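Hypothetical membrane protein (Corynebacterium glutamicum, PDB 6JS9) binds heme through this N-terminal domain and probably passes it on within the heme uptake machinery of corynebacteria. Local coordinates at residues Q19-Y24 with Q161-F166; H73-Q78 with I84-M89; E111-G114 with D118-G121. All coordinates share one frame; numbering follows the deposited sequence.

Interaction 1 of 3, residues Q19-Y24 with Q161-F166; sequences QSFRNY and QAFGGF. With HEM (protoporphyrin IX containing Fe), chain C.
The heme pocket of this HtaA domain is walled in part by an edge-to-face aromatic pair, F21 of helix 19-26 and F163 just beyond helix 157-162. The two planes stand at 90° with centroids 5.4 Å apart, and F163 presents CD2 and CE2 to one face of F21, offset toward its rim. F163 CE2 reaches F21 CE2 at 3.9 Å. With CG anti to its backbone N (chi1 -173°), F21 is carried off the helix toward F163, while its CD1 and CE1 meet the porphyrin: CD1 lies 3.6 Å from the heme methyl CMA. Phenylalanine suits both places, since F21 is enclosed by F17, F74 and the heme, and F163 stacks on F17 and touches M89. One helical turn on, Y24 supplies the axial ligand, its OH 2.3 Å from the heme iron. S20, on the same helix, donates a very short hydrogen bond from OG to propionate O1A, while Y167 OH also bonds the heme. A Schellman motif ends helix 157-162, with G164 as its C-prime residue; its positive phi of 79° is easy for glycine, and the type I' turn from F163 to F166 redirects the chain to the heme. F166 thereby covers the porphyrin face opposite Y24. Its ring lies flat over the macrocycle, with heme NA above its centre, and a phenylalanine there offers the iron no ligating atom. F166 CZ stops 3.4 Å from the heme iron.

Interaction 2 of 3, residues H73-Q78 with I84-M89; sequences HFLGHQ and ILDTTM. With HEM (protoporphyrin IX containing Fe), chain C.
The carbonyl oxygen of T87 takes a 2.7 Å hydrogen bond from F74 N, and H73 adds weaker C-H approaches to it: CA makes a CA-H...O contact, and H73 CD2 lies 3.4 Å from T87 O in the plane of the imidazole. This belongs to an antiparallel hairpin of strands 63-79 and 82-97, in which F74 with T87 and G76 with L85 are the hydrogen-bonded pairs. Near the turn, I84 and L85 both face G76, forming a classic beta bulge, and I84 N donates to H77 O. Glycine suits position 76, because the space beside its CA on that face is tightly taken up by L85 CB, which lies 3.6 Å from G76 O. On the face bearing H73, L75, D86 and T88, H73 NE2 donates to D86 OD1 at 2.8 Å. The bond lies in the ring plane but reaches OD1 39° out of the carboxylate plane. H73 is swung toward D86 by a chi1 of -174°, while L75 CD2 flanks the carboxylate and Y123 bonds OD2. The face bearing F74, L85 and T87 is mainly apolar where F74 and L85 meet: F74 CB touches L85 CD2 at 3.9 Å, and L85 CD1 rests 3.4 Å from heme C2B. Beyond the bulge, H77 lays one ring face over pyrrole C, with NE2 3.2 Å from heme NC. Its two nitrogens are hydrogen-bonded to Y24 and Y117, which should fix the ring's rotation. H77 is thus a second-shell residue of the iron, and its bond to Y24 OH probably tunes how strongly that axial oxygen binds the metal.

Interaction 3 of 3, residues E111-G114 with D118-G121; sequences EFKG and DDIG. With HEM (protoporphyrin IX containing Fe), chain C.
K113 folds back on itself to reach D119, and every carbon after CA meets the facing segment on the way. Its CB lies 3.6 Å from D119 OD2, CG rests 3.6 Å from G121 N, and CD comes near G121 CA. CE comes back beside D119 OD2, and NZ closes a salt bridge to D119 OD2 at 3.2 Å. This curl comes from successive bends at chi2, chi3 and chi4, which keep the ammonium close to its own backbone. NZ meets OD2 on the syn side, 32° out of the carboxylate plane; the flexible lysine suits such a surface bridge. At the closed end of the loop, G121 CA makes a CA-H...O contact with E111 O at 3.4 Å, an approach suited to glycine. A water joins the same residues, donating to E111 O and accepting from G121 N. F112 turns the other way, its CD1 3.5 Å from heme C4B and its ring edge-to-face with F166. Backbone bonds between E111 and E122 continue the pairing of strands 100-110 and 123-127, so this is a hairpin-like connection whose loop forms part of the heme pocket wall.

From the N terminus, helix 19-26 opens interaction 1, which closes only at 161-166, after most of the beta strands have been laid down. That long loop contains both other contacts. Interaction 2 closes first, beside the tight turn of the long hairpin of strands 63-79 and 82-97; interaction 3 follows in series, within the connection from strand 100-110 to strand 123-127. None of them cross. All three converge on one heme: the hairpin adjoins the helix on the side of the axial ligand, while 111-114 meets 161-166 on the opposite side, where F112 also touches G164. I84 meets D119 and I120, joining interaction 2 to interaction 3 beside the heme.

Interaction 1 of 3, residues Q19-Y24 with Q161-F166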
loop_
_atom_site.group_PDB
_atom_site.type_symbol
_atom_site.label_atom_id
_atom_site.label_comp_id
_atom_site.label_asym_id
_atom_site.label_seq_id
_atom_site.Cartn_x
_atom_site.Cartn_y
_atom_site.Cartn_z
ATOM N N GLN A 19 -10.708 0.139 3.867
ATOM C CA GLN A 19 -11.305 -0.166 5.162
ATOM C C GLN A 19 -12.146 -1.441 5.110
ATOM O O GLN A 19 -12.132 -2.235 6.058
ATOM C CB GLN A 19 -12.151 1.002 5.663
ATOM C CG GLN A 19 -12.562 0.825 7.119
ATOM C CD GLN A 19 -13.375 1.981 7.637
ATOM O OE1 GLN A 19 -14.085 2.641 6.880
ATOM N NE2 GLN A 19 -13.273 2.243 8.933
ATOM N N SER A 20 -12.887 -1.655 4.021
ATOM C CA SER A 20 -13.712 -2.861 3.944
ATOM C C SER A 20 -12.862 -4.122 3.965
ATOM O O SER A 20 -13.302 -5.161 4.474
ATOM C CB SER A 20 -14.587 -2.840 2.691
ATOM O OG SER A 20 -13.808 -3.059 1.525
ATOM N N PHE A 21 -11.648 -4.061 3.415
ATOM C CA PHE A 21 -10.762 -5.213 3.507
ATOM C C PHE A 21 -10.277 -5.425 4.936
ATOM O O PHE A 21 -10.268 -6.559 5.433
ATOM C CB PHE A 21 -9.580 -5.060 2.557
ATOM C CG PHE A 21 -8.725 -6.283 2.482
ATOM C CD1 PHE A 21 -9.230 -7.455 1.930
ATOM C CD2 PHE A 21 -7.429 -6.275 2.968
ATOM C CE1 PHE A 21 -8.452 -8.584 1.855
ATOM C CE2 PHE A 21 -6.647 -7.408 2.894
ATOM C CZ PHE A 21 -7.162 -8.566 2.340
ATOM N N ARG A 22 -9.858 -4.349 5.616
ATOM C CA ARG A 22 -9.447 -4.490 7.014
ATOM C C ARG A 22 -10.579 -5.057 7.858
ATOM O O ARG A 22 -10.341 -5.876 8.755
ATOM C CB ARG A 22 -8.979 -3.144 7.590
ATOM C CG ARG A 22 -7.817 -2.499 6.830
ATOM C CD ARG A 22 -7.091 -1.424 7.651
ATOM N NE ARG A 22 -7.980 -0.404 8.202
ATOM C CZ ARG A 22 -8.507 0.592 7.496
ATOM N NH1 ARG A 22 -8.245 0.699 6.201
ATOM N NH2 ARG A 22 -9.304 1.468 8.082
ATOM N N ASN A 23 -11.818 -4.618 7.594
ATOM C CA ASN A 23 -12.968 -5.128 8.326
ATOM C C ASN A 23 -13.231 -6.581 7.965
ATOM O O ASN A 23 -13.495 -7.410 8.844
ATOM C CB ASN A 23 -14.208 -4.287 8.022
ATOM C CG ASN A 23 -14.201 -2.933 8.715
ATOM O OD1 ASN A 23 -13.458 -2.700 9.672
ATOM N ND2 ASN A 23 -15.055 -2.038 8.243
ATOM N N TYR A 24 -13.181 -6.893 6.669
ATOM C CA TYR A 24 -13.299 -8.267 6.203
ATOM C C TYR A 24 -12.333 -9.184 6.954
ATOM O O TYR A 24 -12.734 -10.239 7.462
ATOM C CB TYR A 24 -13.060 -8.294 4.689
ATOM C CG TYR A 24 -12.737 -9.653 4.132
ATOM C CD1 TYR A 24 -13.707 -10.655 4.067
ATOM C CD2 TYR A 24 -11.465 -9.936 3.663
ATOM C CE1 TYR A 24 -13.402 -11.894 3.557
ATOM C CE2 TYR A 24 -11.152 -11.168 3.143
ATOM C CZ TYR A 24 -12.124 -12.151 3.097
ATOM O OH TYR A 24 -11.807 -13.391 2.593
ATOM N N GLN A 161 -6.297 -8.459 -9.296
ATOM C CA GLN A 161 -5.921 -9.857 -9.459
ATOM C C GLN A 161 -5.149 -10.364 -8.242
ATOM O O GLN A 161 -5.374 -11.488 -7.775
ATOM C CB GLN A 161 -5.095 -10.006 -10.736
ATOM C CG GLN A 161 -5.109 -11.374 -11.352
ATOM C CD GLN A 161 -4.244 -12.358 -10.598
ATOM O OE1 GLN A 161 -3.265 -11.971 -9.948
ATOM N NE2 GLN A 161 -4.598 -13.642 -10.676
ATOM N N ALA A 162 -4.242 -9.543 -7.713
ATOM C CA ALA A 162 -3.468 -9.930 -6.539
ATOM C C ALA A 162 -4.342 -10.130 -5.310
ATOM O O ALA A 162 -3.942 -10.843 -4.380
ATOM C CB ALA A 162 -2.402 -8.873 -6.249
ATOM N N PHE A 163 -5.514 -9.515 -5.270
ATOM C CA PHE A 163 -6.421 -9.668 -4.146
ATOM C C PHE A 163 -7.622 -10.538 -4.519
ATOM O O PHE A 163 -8.756 -10.255 -4.136
ATOM C CB PHE A 163 -6.841 -8.304 -3.618
ATOM C CG PHE A 163 -5.792 -7.660 -2.750
ATOM C CD1 PHE A 163 -4.739 -6.941 -3.318
ATOM C CD2 PHE A 163 -5.840 -7.795 -1.367
ATOM C CE1 PHE A 163 -3.758 -6.354 -2.521
ATOM C CE2 PHE A 163 -4.867 -7.219 -0.561
ATOM C CZ PHE A 163 -3.823 -6.488 -1.140
ATOM N N GLY A 164 -7.371 -11.599 -5.291
ATOM C CA GLY A 164 -8.348 -12.648 -5.523
ATOM C C GLY A 164 -9.434 -12.343 -6.529
ATOM O O GLY A 164 -10.362 -13.157 -6.685
ATOM N N GLY A 165 -9.359 -11.204 -7.215
ATOM C CA GLY A 165 -10.377 -10.865 -8.191
ATOM C C GLY A 165 -11.707 -10.459 -7.607
ATOM O O GLY A 165 -12.701 -10.414 -8.338
ATOM N N PHE A 166 -11.766 -10.179 -6.301
ATOM C CA PHE A 166 -13.013 -9.763 -5.667
ATOM C C PHE A 166 -13.347 -8.309 -5.971
ATOM O O PHE A 166 -14.527 -7.959 -6.093
ATOM C CB PHE A 166 -12.931 -9.981 -4.149
ATOM C CG PHE A 166 -12.884 -11.441 -3.744
ATOM C CD1 PHE A 166 -11.697 -12.165 -3.820
ATOM C CD2 PHE A 166 -14.029 -12.088 -3.295
ATOM C CE1 PHE A 166 -11.654 -13.513 -3.451
ATOM C CE2 PHE A 166 -13.994 -13.431 -2.927
ATOM C CZ PHE A 166 -12.809 -14.145 -3.005
HETATM C CHA HEM C . -14.430 -11.094 0.156
HETATM C CHB HEM C . -9.750 -11.741 -0.979
HETATM C CHC HEM C . -10.004 -16.465 0.167
HETATM C CHD HEM C . -14.781 -15.911 0.860
HETATM C C1A HEM C . -13.126 -10.840 -0.230
HETATM C C2A HEM C . -12.565 -9.550 -0.575
HETATM C C3A HEM C . -11.274 -9.710 -0.886
HETATM C C4A HEM C . -10.965 -11.126 -0.746
HETATM C CMA HEM C . -10.310 -8.571 -1.319
HETATM C CAA HEM C . -13.351 -8.232 -0.557
HETATM C CBA HEM C . -13.568 -7.798 0.892
HETATM C CGA HEM C . -14.227 -6.448 0.890
HETATM O O1A HEM C . -13.495 -5.421 0.806
HETATM O O2A HEM C . -15.486 -6.416 0.963
HETATM C C1B HEM C . -9.421 -13.066 -0.780
HETATM C C2B HEM C . -8.113 -13.647 -1.047
HETATM C C3B HEM C . -8.170 -14.960 -0.732
HETATM C C4B HEM C . -9.521 -15.240 -0.248
HETATM C CMB HEM C . -6.918 -12.814 -1.596
HETATM C CAB HEM C . -7.085 -16.074 -0.797
HETATM C CBB HEM C . -5.823 -15.894 -1.212
HETATM C C1C HEM C . -11.332 -16.751 0.444
HETATM C C2C HEM C . -11.870 -18.038 0.836
HETATM C C3C HEM C . -13.194 -17.887 1.029
HETATM C C4C HEM C . -13.529 -16.494 0.777
HETATM C CMC HEM C . -10.992 -19.298 0.970
HETATM C CAC HEM C . -14.249 -18.946 1.451
HETATM C CBC HEM C . -13.970 -20.232 1.654
HETATM C C1D HEM C . -15.111 -14.569 0.754
HETATM C C2D HEM C . -16.426 -13.972 0.969
HETATM C C3D HEM C . -16.325 -12.643 0.771
HETATM C C4D HEM C . -14.951 -12.347 0.425
HETATM C CMD HEM C . -17.715 -14.733 1.366
HETATM C CAD HEM C . -17.436 -11.571 0.903
HETATM C CBD HEM C . -17.405 -11.143 2.376
HETATM C CGD HEM C . -18.419 -10.066 2.689
HETATM O O1D HEM C . -18.732 -9.910 3.893
HETATM O O2D HEM C . -18.921 -9.370 1.764
HETATM N NA HEM C . -12.116 -11.770 -0.341
HETATM N NB HEM C . -10.248 -14.072 -0.300
HETATM N NC HEM C . -12.366 -15.840 0.440
HETATM N ND HEM C . -14.247 -13.532 0.429
HETATM FE FE HEM C . -12.178 -13.740 0.357
#

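Interaction 2 of 3, residues H73-Q78 with I84-M89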
loop_
_atom_site.group_PDB
_atom_site.type_symbol
_atom_site.label_atom_id
_atom_site.label_comp_id
_atom_site.label_asym_id
_atom_site.label_seq_id
_atom_site.Cartn_x
_atom_site.Cartn_y
_atom_site.Cartn_z
ATOM N N HIS A 73 0.959 -7.330 7.021
ATOM C CA HIS A 73 0.756 -8.768 6.849
ATOM C C HIS A 73 -0.702 -9.123 7.136
ATOM O O HIS A 73 -1.137 -9.078 8.291
ATOM C CB HIS A 73 1.694 -9.562 7.756
ATOM C CG HIS A 73 1.636 -11.039 7.524
ATOM N ND1 HIS A 73 2.124 -11.958 8.427
ATOM C CD2 HIS A 73 1.147 -11.758 6.485
ATOM C CE1 HIS A 73 1.936 -13.179 7.955
ATOM N NE2 HIS A 73 1.350 -13.084 6.774
ATOM N N PHE A 74 -1.447 -9.496 6.087
ATOM C CA PHE A 74 -2.838 -9.915 6.212
ATOM C C PHE A 74 -2.931 -11.437 6.318
ATOM O O PHE A 74 -2.360 -12.163 5.497
ATOM C CB PHE A 74 -3.670 -9.459 5.007
ATOM C CG PHE A 74 -3.631 -7.983 4.747
ATOM C CD1 PHE A 74 -4.406 -7.111 5.500
ATOM C CD2 PHE A 74 -2.843 -7.469 3.735
ATOM C CE1 PHE A 74 -4.370 -5.734 5.256
ATOM C CE2 PHE A 74 -2.814 -6.099 3.470
ATOM C CZ PHE A 74 -3.588 -5.237 4.231
ATOM N N LEU A 75 -3.689 -11.910 7.302
ATOM C CA LEU A 75 -3.972 -13.326 7.482
ATOM C C LEU A 75 -5.477 -13.514 7.507
ATOM O O LEU A 75 -6.189 -12.731 8.141
ATOM C CB LEU A 75 -3.379 -13.872 8.789
ATOM C CG LEU A 75 -1.869 -14.054 8.899
ATOM C CD1 LEU A 75 -1.475 -14.450 10.315
ATOM C CD2 LEU A 75 -1.350 -15.081 7.879
ATOM N N GLY A 76 -5.962 -14.548 6.823
ATOM C CA GLY A 76 -7.370 -14.889 6.905
ATOM C C GLY A 76 -7.612 -16.342 6.562
ATOM O O GLY A 76 -6.768 -17.008 5.952
ATOM N N HIS A 77 -8.780 -16.836 6.981
ATOM C CA HIS A 77 -9.281 -18.150 6.566
ATOM C C HIS A 77 -8.355 -19.276 7.043
ATOM O O HIS A 77 -7.722 -19.989 6.265
ATOM C CB HIS A 77 -9.467 -18.188 5.043
ATOM C CG HIS A 77 -10.564 -17.298 4.557
ATOM N ND1 HIS A 77 -11.877 -17.465 4.938
ATOM C CD2 HIS A 77 -10.546 -16.235 3.722
ATOM C CE1 HIS A 77 -12.618 -16.531 4.367
ATOM N NE2 HIS A 77 -11.834 -15.774 3.623
ATOM N N GLN A 78 -8.316 -19.431 8.361
ATOM C CA GLN A 78 -7.492 -20.477 8.939
ATOM C C GLN A 78 -8.108 -21.834 8.639
ATOM O O GLN A 78 -9.221 -22.132 9.082
ATOM C CB GLN A 78 -7.343 -20.280 10.440
ATOM C CG GLN A 78 -6.431 -21.327 11.046
ATOM C CD GLN A 78 -6.019 -20.991 12.448
ATOM O OE1 GLN A 78 -6.781 -20.390 13.207
ATOM N NE2 GLN A 78 -4.796 -21.369 12.806
ATOM N N ILE A 84 -5.408 -19.631 4.537
ATOM C CA ILE A 84 -5.626 -19.664 3.093
ATOM C C ILE A 84 -5.437 -18.279 2.476
ATOM O O ILE A 84 -4.934 -18.161 1.352
ATOM C CB ILE A 84 -7.004 -20.267 2.774
ATOM C CG1 ILE A 84 -7.041 -21.726 3.234
ATOM C CG2 ILE A 84 -7.284 -20.195 1.286
ATOM C CD1 ILE A 84 -8.320 -22.440 2.876
ATOM N N LEU A 85 -5.814 -17.212 3.185
ATOM C CA LEU A 85 -5.427 -15.856 2.801
ATOM C C LEU A 85 -4.182 -15.496 3.605
ATOM O O LEU A 85 -4.252 -15.349 4.830
ATOM C CB LEU A 85 -6.556 -14.854 3.045
ATOM C CG LEU A 85 -6.371 -13.439 2.453
ATOM C CD1 LEU A 85 -7.729 -12.750 2.260
ATOM C CD2 LEU A 85 -5.459 -12.541 3.308
ATOM N N ASP A 86 -3.046 -15.342 2.914
ATOM C CA ASP A 86 -1.777 -14.988 3.562
ATOM C C ASP A 86 -1.031 -14.041 2.612
ATOM O O ASP A 86 -0.275 -14.494 1.748
ATOM C CB ASP A 86 -0.968 -16.242 3.885
ATOM C CG ASP A 86 0.275 -15.960 4.723
ATOM O OD1 ASP A 86 0.791 -14.827 4.704
ATOM O OD2 ASP A 86 0.754 -16.887 5.410
ATOM N N THR A 87 -1.242 -12.729 2.795
ATOM C CA THR A 87 -0.691 -11.688 1.935
ATOM C C THR A 87 0.164 -10.737 2.754
ATOM O O THR A 87 -0.294 -10.198 3.769
ATOM C CB THR A 87 -1.780 -10.879 1.239
ATOM O OG1 THR A 87 -2.573 -11.746 0.426
ATOM C CG2 THR A 87 -1.155 -9.767 0.363
ATOM N N THR A 88 1.394 -10.527 2.298
ATOM C CA THR A 88 2.329 -9.594 2.908
ATOM C C THR A 88 2.688 -8.511 1.900
ATOM O O THR A 88 3.111 -8.812 0.775
ATOM C CB THR A 88 3.597 -10.305 3.388
ATOM O OG1 THR A 88 3.255 -11.243 4.410
ATOM C CG2 THR A 88 4.602 -9.288 3.953
ATOM N N MET A 89 2.508 -7.261 2.308
ATOM C CA MET A 89 2.789 -6.097 1.488
ATOM C C MET A 89 3.983 -5.372 2.081
ATOM O O MET A 89 3.967 -5.038 3.271
ATOM C CB MET A 89 1.561 -5.196 1.463
ATOM C CG MET A 89 1.726 -3.903 0.748
ATOM S SD MET A 89 0.168 -3.017 0.846
ATOM C CE MET A 89 -0.946 -4.288 0.254
HETATM C CHA HEM C . -14.430 -11.094 0.156
HETATM C CHB HEM C . -9.750 -11.741 -0.979
HETATM C CHC HEM C . -10.004 -16.465 0.167
HETATM C CHD HEM C . -14.781 -15.911 0.860
HETATM C C1A HEM C . -13.126 -10.840 -0.230
HETATM C C2A HEM C . -12.565 -9.550 -0.575
HETATM C C3A HEM C . -11.274 -9.710 -0.886
HETATM C C4A HEM C . -10.965 -11.126 -0.746
HETATM C CMA HEM C . -10.310 -8.571 -1.319
HETATM C CAA HEM C . -13.351 -8.232 -0.557
HETATM C CBA HEM C . -13.568 -7.798 0.892
HETATM C CGA HEM C . -14.227 -6.448 0.890
HETATM O O1A HEM C . -13.495 -5.421 0.806
HETATM O O2A HEM C . -15.486 -6.416 0.963
HETATM C C1B HEM C . -9.421 -13.066 -0.780
HETATM C C2B HEM C . -8.113 -13.647 -1.047
HETATM C C3B HEM C . -8.170 -14.960 -0.732
HETATM C C4B HEM C . -9.521 -15.240 -0.248
HETATM C CMB HEM C . -6.918 -12.814 -1.596
HETATM C CAB HEM C . -7.085 -16.074 -0.797
HETATM C CBB HEM C . -5.823 -15.894 -1.212
HETATM C C1C HEM C . -11.332 -16.751 0.444
HETATM C C2C HEM C . -11.870 -18.038 0.836
HETATM C C3C HEM C . -13.194 -17.887 1.029
HETATM C C4C HEM C . -13.529 -16.494 0.777
HETATM C CMC HEM C . -10.992 -19.298 0.970
HETATM C CAC HEM C . -14.249 -18.946 1.451
HETATM C CBC HEM C . -13.970 -20.232 1.654
HETATM C C1D HEM C . -15.111 -14.569 0.754
HETATM C C2D HEM C . -16.426 -13.972 0.969
HETATM C C3D HEM C . -16.325 -12.643 0.771
HETATM C C4D HEM C . -14.951 -12.347 0.425
HETATM C CMD HEM C . -17.715 -14.733 1.366
HETATM C CAD HEM C . -17.436 -11.571 0.903
HETATM C CBD HEM C . -17.405 -11.143 2.376
HETATM C CGD HEM C . -18.419 -10.066 2.689
HETATM O O1D HEM C . -18.732 -9.910 3.893
HETATM O O2D HEM C . -18.921 -9.370 1.764
HETATM N NA HEM C . -12.116 -11.770 -0.341
HETATM N NB HEM C . -10.248 -14.072 -0.300
HETATM N NC HEM C . -12.366 -15.840 0.440
HETATM N ND HEM C . -14.247 -13.532 0.429
HETATM FE FE HEM C . -12.178 -13.740 0.357
#

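Interaction 3 of 3, residues E111-G114 with D118-G121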
loop_
_atom_site.group_PDB
_atom_site.type_symbol
_atom_site.label_atom_id
_atom_site.label_comp_id
_atom_site.label_asym_id
_atom_site.label_seq_id
_atom_site.Cartn_x
_atom_site.Cartn_y
_atom_site.Cartn_z
ATOM N N GLU A 111 -1.936 -17.454 -3.812
ATOM C CA GLU A 111 -2.916 -17.389 -4.887
ATOM C C GLU A 111 -4.305 -17.743 -4.366
ATOM O O GLU A 111 -4.463 -18.650 -3.542
ATOM C CB GLU A 111 -2.512 -18.358 -6.002
ATOM C CG GLU A 111 -3.371 -18.284 -7.245
ATOM C CD GLU A 111 -2.998 -19.339 -8.278
ATOM O OE1 GLU A 111 -2.298 -20.313 -7.915
ATOM O OE2 GLU A 111 -3.409 -19.190 -9.451
ATOM N N PHE A 112 -5.317 -17.025 -4.851
ATOM C CA PHE A 112 -6.700 -17.348 -4.513
ATOM C C PHE A 112 -7.159 -18.527 -5.360
ATOM O O PHE A 112 -7.090 -18.471 -6.591
ATOM C CB PHE A 112 -7.604 -16.144 -4.750
ATOM C CG PHE A 112 -9.058 -16.476 -4.667
ATOM C CD1 PHE A 112 -9.646 -16.757 -3.448
ATOM C CD2 PHE A 112 -9.832 -16.533 -5.808
ATOM C CE1 PHE A 112 -10.982 -17.082 -3.368
ATOM C CE2 PHE A 112 -11.174 -16.857 -5.734
ATOM C CZ PHE A 112 -11.750 -17.124 -4.511
ATOM N N LYS A 113 -7.619 -19.599 -4.717
ATOM C CA LYS A 113 -7.967 -20.819 -5.438
ATOM C C LYS A 113 -9.463 -21.063 -5.545
ATOM O O LYS A 113 -9.863 -22.013 -6.221
ATOM C CB LYS A 113 -7.320 -22.043 -4.774
ATOM C CG LYS A 113 -5.807 -21.979 -4.693
ATOM C CD LYS A 113 -5.176 -21.891 -6.076
ATOM C CE LYS A 113 -5.282 -23.207 -6.846
ATOM N NZ LYS A 113 -4.536 -24.328 -6.185
ATOM N N GLY A 114 -10.291 -20.241 -4.907
ATOM C CA GLY A 114 -11.715 -20.503 -4.840
ATOM C C GLY A 114 -12.228 -20.336 -3.425
ATOM O O GLY A 114 -11.435 -20.319 -2.474
ATOM N N ASP A 118 -11.065 -26.450 0.886
ATOM C CA ASP A 118 -10.535 -27.707 0.367
ATOM C C ASP A 118 -9.253 -27.518 -0.419
ATOM O O ASP A 118 -8.734 -28.490 -0.977
ATOM C CB ASP A 118 -11.565 -28.393 -0.537
ATOM C CG ASP A 118 -12.743 -28.943 0.233
ATOM O OD1 ASP A 118 -12.516 -29.562 1.296
ATOM O OD2 ASP A 118 -13.893 -28.752 -0.224
ATOM N N ASP A 119 -8.740 -26.295 -0.483
ATOM C CA ASP A 119 -7.629 -25.990 -1.366
ATOM C C ASP A 119 -6.975 -24.697 -0.899
ATOM O O ASP A 119 -7.625 -23.825 -0.315
ATOM C CB ASP A 119 -8.096 -25.875 -2.819
ATOM C CG ASP A 119 -6.955 -25.983 -3.808
ATOM O OD1 ASP A 119 -5.852 -26.417 -3.401
ATOM O OD2 ASP A 119 -7.163 -25.631 -4.992
ATOM N N ILE A 120 -5.679 -24.597 -1.148
ATOM C CA ILE A 120 -4.875 -23.482 -0.672
ATOM C C ILE A 120 -3.857 -23.149 -1.755
ATOM O O ILE A 120 -3.368 -24.040 -2.458
ATOM C CB ILE A 120 -4.202 -23.815 0.679
ATOM C CG1 ILE A 120 -3.607 -22.557 1.315
ATOM C CG2 ILE A 120 -3.140 -24.888 0.506
ATOM C CD1 ILE A 120 -3.148 -22.763 2.730
ATOM N N GLY A 121 -3.570 -21.860 -1.916
ATOM C CA GLY A 121 -2.607 -21.426 -2.904
ATOM C C GLY A 121 -1.185 -21.416 -2.372
ATOM O O GLY A 121 -0.944 -21.232 -1.179
HETATM C CHA HEM C . -14.430 -11.094 0.156
HETATM C CHB HEM C . -9.750 -11.741 -0.979
HETATM C CHC HEM C . -10.004 -16.465 0.167
HETATM C CHD HEM C . -14.781 -15.911 0.860
HETATM C C1A HEM C . -13.126 -10.840 -0.230
HETATM C C2A HEM C . -12.565 -9.550 -0.575
HETATM C C3A HEM C . -11.274 -9.710 -0.886
HETATM C C4A HEM C . -10.965 -11.126 -0.746
HETATM C CMA HEM C . -10.310 -8.571 -1.319
HETATM C CAA HEM C . -13.351 -8.232 -0.557
HETATM C CBA HEM C . -13.568 -7.798 0.892
HETATM C CGA HEM C . -14.227 -6.448 0.890
HETATM O O1A HEM C . -13.495 -5.421 0.806
HETATM O O2A HEM C . -15.486 -6.416 0.963
HETATM C C1B HEM C . -9.421 -13.066 -0.780
HETATM C C2B HEM C . -8.113 -13.647 -1.047
HETATM C C3B HEM C . -8.170 -14.960 -0.732
HETATM C C4B HEM C . -9.521 -15.240 -0.248
HETATM C CMB HEM C . -6.918 -12.814 -1.596
HETATM C CAB HEM C . -7.085 -16.074 -0.797
HETATM C CBB HEM C . -5.823 -15.894 -1.212
HETATM C C1C HEM C . -11.332 -16.751 0.444
HETATM C C2C HEM C . -11.870 -18.038 0.836
HETATM C C3C HEM C . -13.194 -17.887 1.029
HETATM C C4C HEM C . -13.529 -16.494 0.777
HETATM C CMC HEM C . -10.992 -19.298 0.970
HETATM C CAC HEM C . -14.249 -18.946 1.451
HETATM C CBC HEM C . -13.970 -20.232 1.654
HETATM C C1D HEM C . -15.111 -14.569 0.754
HETATM C C2D HEM C . -16.426 -13.972 0.969
HETATM C C3D HEM C . -16.325 -12.643 0.771
HETATM C C4D HEM C . -14.951 -12.347 0.425
HETATM C CMD HEM C . -17.715 -14.733 1.366
HETATM C CAD HEM C . -17.436 -11.571 0.903
HETATM C CBD HEM C . -17.405 -11.143 2.376
HETATM C CGD HEM C . -18.419 -10.066 2.689
HETATM O O1D HEM C . -18.732 -9.910 3.893
HETATM O O2D HEM C . -18.921 -9.370 1.764
HETATM N NA HEM C . -12.116 -11.770 -0.341
HETATM N NB HEM C . -10.248 -14.072 -0.300
HETATM N NC HEM C . -12.366 -15.840 0.440
HETATM N ND HEM C . -14.247 -13.532 0.429
HETATM FE FE HEM C . -12.178 -13.740 0.357
HETATM O O HOH W 1 -4.982 -19.781 -1.074
#